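PDB 3T4R: phosphoprotein from Lettuce necrotic yellows virus, which probably acts as a non-catalytic cofactor that holds the viral RNA polymerase on its nucleoprotein-RNA template and keeps soluble nucleoprotein from encapsidating non-genomic RNA. Local coordinates for residues I4-E7 with K8-L12; K51-I54 with Q55-I59. One frame throughout, in Å; residues are numbered along the deposited sequence.

Contact 1: I4-E7 with K8-L12; sequences IRHE and KEKLL
Lys8 N, Glu9 N, Lys10 N and Leu11 N each bond back to the carbonyl oxygen four residues earlier, the i to i+4 ladder that makes residues 4-12 the opening turns of the alpha-helix 4-14 in this C-terminal domain. The rungs differ in quality: Glu9 N meets Arg5 O at 2.9 Å, almost straight at the hydrogen (168°), whereas Leu11 N reaches Glu7 O from above the carbonyl plane, with an N-H...O angle of 145°.

Ile4, itself exposed, and the buried Lys8 run alongside each other. In one of the two modelled conformers of Ile4, its CG1 lies 3.7 Å from the lysine methylene CE, so this packing is tentative. The extended Lys8 chain carries NZ past this contact to a salt bridge with Asp36 and a hydrogen bond to Val34 O, which satisfy the charge at its end. Arg5 touches Glu9 through CG, 3.6 Å from OE2, while its guanidinium turns to Asp31.

The outer side carries a looser ion pair. Glu7 bends at chi2 (-60°) and Lys10 at chi3, and the two chains lie side by side. Lys10 NZ gives OE1 of Glu7 a weak hydrogen bond within a salt bridge, 3.4 Å long, with OE2 of the same carboxylate 3.6 Å from NZ.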
ATOM      1  N   ILE A   4     -12.175   0.487   6.437  1.00 54.18           N
ATOM      2  CA  ILE A   4     -10.719   0.420   6.616  0.50 51.01           C
ATOM      3  C   ILE A   4     -10.014   0.015   5.343  1.00 46.38           C
ATOM      4  O   ILE A   4      -9.129   0.698   4.917  1.00 42.72           O
ATOM      5  CB  ILE A   4     -10.266  -0.542   7.700  0.50 53.12           C
ATOM      6  CG1 ILE A   4      -8.754  -0.816   7.501  0.50 51.24           C
ATOM      7  CG2 ILE A   4     -11.188  -1.861   7.673  0.50 58.45           C
ATOM      8  CD1 ILE A   4      -8.070  -1.241   8.810  0.50 52.94           C
ATOM      9  N   ARG A   5     -10.412  -1.131   4.770  1.00 46.30           N
ATOM     10  CA  ARG A   5      -9.873  -1.585   3.464  1.00 44.04           C
ATOM     11  C   ARG A   5     -10.087  -0.513   2.354  1.00 41.43           C
ATOM     12  O   ARG A   5      -9.175  -0.146   1.629  1.00 39.51           O
ATOM     13  CB  ARG A   5     -10.626  -2.832   3.068  1.00 48.27           C
ATOM     14  CG  ARG A   5     -10.057  -3.572   1.916  1.00 52.36           C
ATOM     15  CD  ARG A   5      -8.667  -4.110   2.296  1.00 55.49           C
ATOM     16  NE  ARG A   5      -8.548  -5.406   3.007  1.00 54.39           N
ATOM     17  CZ  ARG A   5      -9.542  -6.129   3.479  1.00 55.44           C
ATOM     18  NH1 ARG A   5     -10.772  -5.720   3.296  1.00 64.77           N
ATOM     19  NH2 ARG A   5      -9.316  -7.269   4.122  1.00 54.63           N
ATOM     20  N   HIS A   6     -11.322  -0.043   2.243  1.00 42.58           N
ATOM     21  CA  HIS A   6     -11.675   1.055   1.400  1.00 41.05           C
ATOM     22  C   HIS A   6     -10.637   2.170   1.578  1.00 39.18           C
ATOM     23  O   HIS A   6     -10.132   2.683   0.594  1.00 37.99           O
ATOM     24  CB  HIS A   6     -13.062   1.524   1.825  1.00 45.94           C
ATOM     25  CG  HIS A   6     -13.588   2.676   1.040  1.00 47.60           C
ATOM     26  ND1 HIS A   6     -14.360   2.521  -0.084  1.00 49.66           N
ATOM     27  CD2 HIS A   6     -13.459   4.009   1.229  1.00 50.93           C
ATOM     28  CE1 HIS A   6     -14.678   3.713  -0.556  1.00 51.51           C
ATOM     29  NE2 HIS A   6     -14.125   4.631   0.212  1.00 48.81           N
ATOM     30  N   GLU A   7     -10.318   2.555   2.808  1.00 39.36           N
ATOM     31  CA  GLU A   7      -9.408   3.685   2.973  1.00 38.26           C
ATOM     32  C   GLU A   7      -7.981   3.347   2.639  1.00 36.46           C
ATOM     33  O   GLU A   7      -7.220   4.234   2.236  1.00 34.60           O
ATOM     34  CB  GLU A   7      -9.437   4.234   4.375  1.00 41.73           C
ATOM     35  CG  GLU A   7     -10.741   4.856   4.855  1.00 46.06           C
ATOM     36  CD  GLU A   7     -11.206   6.026   4.045  1.00 49.59           C
ATOM     37  OE1 GLU A   7     -10.391   6.850   3.626  1.00 53.85           O
ATOM     38  OE2 GLU A   7     -12.412   6.115   3.795  1.00 53.14           O
ATOM     39  N   LYS A   8      -7.611   2.079   2.786  1.00 34.72           N
ATOM     40  CA  LYS A   8      -6.297   1.602   2.286  1.00 32.24           C
ATOM     41  C   LYS A   8      -6.157   1.664   0.708  1.00 32.67           C
ATOM     42  O   LYS A   8      -5.103   2.109   0.172  1.00 31.78           O
ATOM     43  CB  LYS A   8      -6.016   0.170   2.798  1.00 31.28           C
ATOM     44  CG  LYS A   8      -5.800   0.133   4.304  1.00 31.38           C
ATOM     45  CD  LYS A   8      -5.453  -1.230   4.796  1.00 32.14           C
ATOM     46  CE  LYS A   8      -5.276  -1.125   6.191  1.00 32.44           C
ATOM     47  NZ  LYS A   8      -4.762  -2.407   6.813  1.00 39.21           N
ATOM     48  N   GLU A   9      -7.197   1.234   0.015  1.00 32.48           N
ATOM     49  CA  GLU A   9      -7.274   1.295  -1.453  1.00 34.04           C
ATOM     50  C   GLU A   9      -7.218   2.756  -1.933  1.00 34.15           C
ATOM     51  O   GLU A   9      -6.554   3.075  -2.899  1.00 35.03           O
ATOM     52  CB  GLU A   9      -8.511   0.551  -1.944  1.00 34.66           C
ATOM     53  CG  GLU A   9      -8.406  -0.962  -1.772  1.00 38.28           C
ATOM     54  CD  GLU A   9      -9.691  -1.704  -2.165  1.00 47.72           C
ATOM     55  OE1 GLU A   9     -10.461  -1.208  -3.028  1.00 51.66           O
ATOM     56  OE2 GLU A   9      -9.996  -2.763  -1.569  1.00 55.13           O
ATOM     57  N   LYS A  10      -7.860   3.647  -1.205  1.00 34.44           N
ATOM     58  CA  LYS A  10      -7.884   5.073  -1.514  1.00 33.96           C
ATOM     59  C   LYS A  10      -6.500   5.636  -1.257  1.00 34.10           C
ATOM     60  O   LYS A  10      -6.083   6.467  -2.005  1.00 34.40           O
ATOM     61  CB  LYS A  10      -8.903   5.785  -0.601  1.00 35.91           C
ATOM     62  CG  LYS A  10      -9.047   7.236  -0.868  1.00 37.55           C
ATOM     63  CD  LYS A  10      -9.809   8.072   0.182  1.00 40.64           C
ATOM     64  CE  LYS A  10     -11.251   7.679   0.300  1.00 42.62           C
ATOM     65  NZ  LYS A  10     -12.027   8.590   1.219  1.00 50.33           N
ATOM     66  N   LEU A  11      -5.788   5.170  -0.216  1.00 32.48           N
ATOM     67  CA  LEU A  11      -4.445   5.614   0.016  1.00 33.60           C
ATOM     68  C   LEU A  11      -3.539   5.215  -1.085  1.00 33.29           C
ATOM     69  O   LEU A  11      -2.744   6.007  -1.551  1.00 36.16           O
ATOM     70  CB  LEU A  11      -3.889   5.009   1.303  1.00 34.37           C
ATOM     71  CG  LEU A  11      -2.873   5.734   2.164  1.00 37.66           C
ATOM     72  CD1 LEU A  11      -1.930   4.822   2.875  1.00 37.24           C
ATOM     73  CD2 LEU A  11      -2.125   6.978   1.619  1.00 37.44           C
ATOM     74  N   LEU A  12      -3.601   3.961  -1.485  1.00 32.26           N
ATOM     75  CA  LEU A  12      -2.818   3.488  -2.615  1.00 33.50           C
ATOM     76  C   LEU A  12      -3.073   4.366  -3.876  1.00 34.93           C
ATOM     77  O   LEU A  12      -2.143   4.683  -4.594  1.00 34.78           O
ATOM     78  CB  LEU A  12      -3.162   2.044  -2.922  1.00 32.57           C
ATOM     79  CG  LEU A  12      -2.729   1.009  -1.901  1.00 35.11           C
ATOM     80  CD1 LEU A  12      -3.211  -0.389  -2.223  1.00 32.33           C
ATOM     81  CD2 LEU A  12      -1.155   1.017  -1.838  1.00 39.04           C
TER

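Contact 2: K51-I54 with Q55-I59; sequences KEKI and QNEII
Residues 51-59 form one unbroken helical run, in which Gln55 N, Asn56 N, Glu57 N and Ile58 N bond to the oxygens of Lys51, Glu52, Lys53 and Ile54 in turn, the first of them nearly straight at the hydrogen (168°).

Lys51 and Gln55 cross at a slant one turn apart. The glutamine CG passes 3.2 Å from Lys51 O, and the extended chain beyond it sets the amide against the lysine shaft, with NE2 of Gln55 3.8 Å from CE of Lys51. Neither polar end is spent on the other: NE2 of Gln55 donates to Leu15 O, and NZ of Lys51 makes a salt bridge with Asp16, so both tie the helix to the same neighbouring loop. The other amide atom, Gln55 OE1, comes to 4.0 Å from CG of Glu52, whose carboxylate plane is turned only 12° from the amide plane.

Residues three or four apart fall on the same side of a helix, and helix 50-72, the longest of this all-helical domain, is amphipathic in these turns. Its buried side is represented by Ile54 and Ile58, whose branches meet at an angle, CG2 of Ile54 lying 3.8 Å from CD1 of Ile58. Because Ile54 CG2 stands anti to the backbone N (chi1 -56° for CG1), this methyl is the branch that faces the next turn. Around the pair, Ile54 also packs on Ile38 of helix 36-41, and Ile58 on Leu15 and Trp17.

Lys53 and Glu57 lie side by side and point the same way, both against Met41 of helix 36-41. Lys53 NZ and Glu57 OE2 are 4.2 Å apart, beyond a salt bridge, though the opposite charges probably still attract weakly.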
ATOM      1  N   LYS A  51       4.160  11.659   1.485  1.00 67.55           N
ATOM      2  CA  LYS A  51       3.860  10.883   0.308  1.00 61.08           C
ATOM      3  C   LYS A  51       5.057   9.983  -0.043  1.00 57.44           C
ATOM      4  O   LYS A  51       4.936   8.770  -0.134  1.00 50.41           O
ATOM      5  CB  LYS A  51       3.495  11.832  -0.832  1.00 67.25           C
ATOM      6  CG  LYS A  51       3.016  11.184  -2.119  1.00 64.87           C
ATOM      7  CD  LYS A  51       2.284  12.201  -2.981  1.00 70.72           C
ATOM      8  CE  LYS A  51       2.099  11.613  -4.349  1.00 72.83           C
ATOM      9  NZ  LYS A  51       1.026  12.308  -5.146  1.00 80.64           N
ATOM     10  N   GLU A  52       6.226  10.558  -0.209  1.00 61.80           N
ATOM     11  CA  GLU A  52       7.347   9.734  -0.598  1.00 60.76           C
ATOM     12  C   GLU A  52       7.687   8.752   0.497  1.00 55.64           C
ATOM     13  O   GLU A  52       8.087   7.664   0.189  1.00 51.44           O
ATOM     14  CB  GLU A  52       8.594  10.563  -0.932  1.00 70.45           C
ATOM     15  CG  GLU A  52       9.242  10.185  -2.255  1.00 75.42           C
ATOM     16  CD  GLU A  52      10.004  11.362  -2.916  1.00 91.54           C
ATOM     17  OE1 GLU A  52      11.227  11.467  -2.654  1.00101.17           O
ATOM     18  OE2 GLU A  52       9.420  12.197  -3.689  1.00 98.23           O
ATOM     19  N   LYS A  53       7.561   9.162   1.757  1.00 58.38           N
ATOM     20  CA  LYS A  53       7.827   8.298   2.925  1.00 57.68           C
ATOM     21  C   LYS A  53       6.985   7.012   2.904  1.00 51.39           C
ATOM     22  O   LYS A  53       7.509   5.898   2.925  1.00 49.41           O
ATOM     23  CB  LYS A  53       7.587   9.055   4.237  1.00 62.87           C
ATOM     24  CG  LYS A  53       8.371   8.486   5.507  1.00 68.49           C
ATOM     25  CD  LYS A  53       7.757   9.039   6.804  1.00 73.98           C
ATOM     26  CE  LYS A  53       7.259   7.939   7.785  1.00 73.60           C
ATOM     27  NZ  LYS A  53       8.329   7.130   8.469  1.00 79.13           N
ATOM     28  N   ILE A  54       5.678   7.195   2.817  1.00 49.49           N
ATOM     29  CA  ILE A  54       4.734   6.122   2.786  1.00 45.51           C
ATOM     30  C   ILE A  54       4.866   5.247   1.568  1.00 43.39           C
ATOM     31  O   ILE A  54       4.771   4.019   1.713  1.00 44.08           O
ATOM     32  CB  ILE A  54       3.327   6.670   2.858  1.00 44.74           C
ATOM     33  CG1 ILE A  54       3.208   7.534   4.106  1.00 47.15           C
ATOM     34  CG2 ILE A  54       2.293   5.521   2.873  1.00 40.24           C
ATOM     35  CD1 ILE A  54       1.936   8.274   4.210  1.00 47.83           C
ATOM     36  N   GLN A  55       5.043   5.847   0.392  1.00 43.10           N
ATOM     37  CA  GLN A  55       5.287   5.109  -0.848  1.00 42.15           C
ATOM     38  C   GLN A  55       6.480   4.181  -0.651  1.00 43.26           C
ATOM     39  O   GLN A  55       6.410   3.018  -1.047  1.00 42.54           O
ATOM     40  CB  GLN A  55       5.647   6.042  -2.002  1.00 45.22           C
ATOM     41  CG  GLN A  55       4.506   6.791  -2.625  1.00 47.12           C
ATOM     42  CD  GLN A  55       4.979   7.797  -3.662  1.00 57.60           C
ATOM     43  OE1 GLN A  55       6.181   8.120  -3.743  1.00 62.08           O
ATOM     44  NE2 GLN A  55       4.053   8.317  -4.448  1.00 58.29           N
ATOM     45  N   ASN A  56       7.558   4.693  -0.057  1.00 44.64           N
ATOM     46  CA  ASN A  56       8.722   3.888   0.255  1.00 49.06           C
ATOM     47  C   ASN A  56       8.347   2.675   1.163  1.00 46.18           C
ATOM     48  O   ASN A  56       8.829   1.543   0.957  1.00 48.09           O
ATOM     49  CB  ASN A  56       9.834   4.742   0.893  1.00 52.68           C
ATOM     50  CG  ASN A  56      10.563   5.638  -0.128  1.00 62.20           C
ATOM     51  OD1 ASN A  56      10.673   5.274  -1.317  1.00 62.89           O
ATOM     52  ND2 ASN A  56      11.140   6.766   0.349  1.00 67.21           N
ATOM     53  N   GLU A  57       7.541   2.916   2.170  1.00 45.64           N
ATOM     54  CA  GLU A  57       7.148   1.837   3.083  1.00 47.27           C
ATOM     55  C   GLU A  57       6.359   0.758   2.341  1.00 43.19           C
ATOM     56  O   GLU A  57       6.559  -0.432   2.592  1.00 43.03           O
ATOM     57  CB  GLU A  57       6.314   2.364   4.272  1.00 48.91           C
ATOM     58  CG  GLU A  57       7.085   3.232   5.238  1.00 57.56           C
ATOM     59  CD  GLU A  57       7.383   2.550   6.526  1.00 72.38           C
ATOM     60  OE1 GLU A  57       7.771   1.351   6.497  1.00 80.61           O
ATOM     61  OE2 GLU A  57       7.264   3.210   7.591  1.00 80.92           O
ATOM     62  N   ILE A  58       5.440   1.169   1.479  1.00 39.91           N
ATOM     63  CA  ILE A  58       4.570   0.244   0.760  1.00 39.29           C
ATOM     64  C   ILE A  58       5.376  -0.590  -0.280  1.00 40.36           C
ATOM     65  O   ILE A  58       5.170  -1.813  -0.451  1.00 42.90           O
ATOM     66  CB  ILE A  58       3.467   1.033   0.059  1.00 36.84           C
ATOM     67  CG1 ILE A  58       2.435   1.484   1.127  1.00 39.91           C
ATOM     68  CG2 ILE A  58       2.692   0.178  -0.931  1.00 41.48           C
ATOM     69  CD1 ILE A  58       1.484   2.502   0.630  1.00 37.83           C
ATOM     70  N   ILE A  59       6.261   0.079  -0.980  1.00 40.41           N
ATOM     71  CA  ILE A  59       7.253  -0.574  -1.913  1.00 43.91           C
ATOM     72  C   ILE A  59       8.102  -1.608  -1.199  1.00 46.26           C
ATOM     73  O   ILE A  59       8.232  -2.701  -1.678  1.00 47.72           O
ATOM     74  CB  ILE A  59       8.173   0.423  -2.632  1.00 46.06           C
ATOM     75  CG1 ILE A  59       7.312   1.355  -3.508  1.00 44.77           C
ATOM     76  CG2 ILE A  59       9.149  -0.334  -3.529  1.00 49.32           C
ATOM     77  CD1 ILE A  59       8.019   2.152  -4.360  1.00 54.60           C
TER

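The two contacts come in series along the chain, contact 1 near the start of the modelled chain on helix 4-14 and contact 2 on the early turns of helix 50-72, with helices 19-22, 27-33 and 36-41 between them in sequence. Their centres are about 14 Å apart, yet the far end of the first reaches the second: Leu12 CD2 packs 3.9 Å from Ile58 CD1. The N-terminal helix thus joins the C-terminal one in a shared apolar interior, and helix 36-41 also borders both, touching Lys8 through Leu39 and Ile54 through Ile38. Segments distant in sequence are thereby gathered into one compact helical domain of the phosphoprotein.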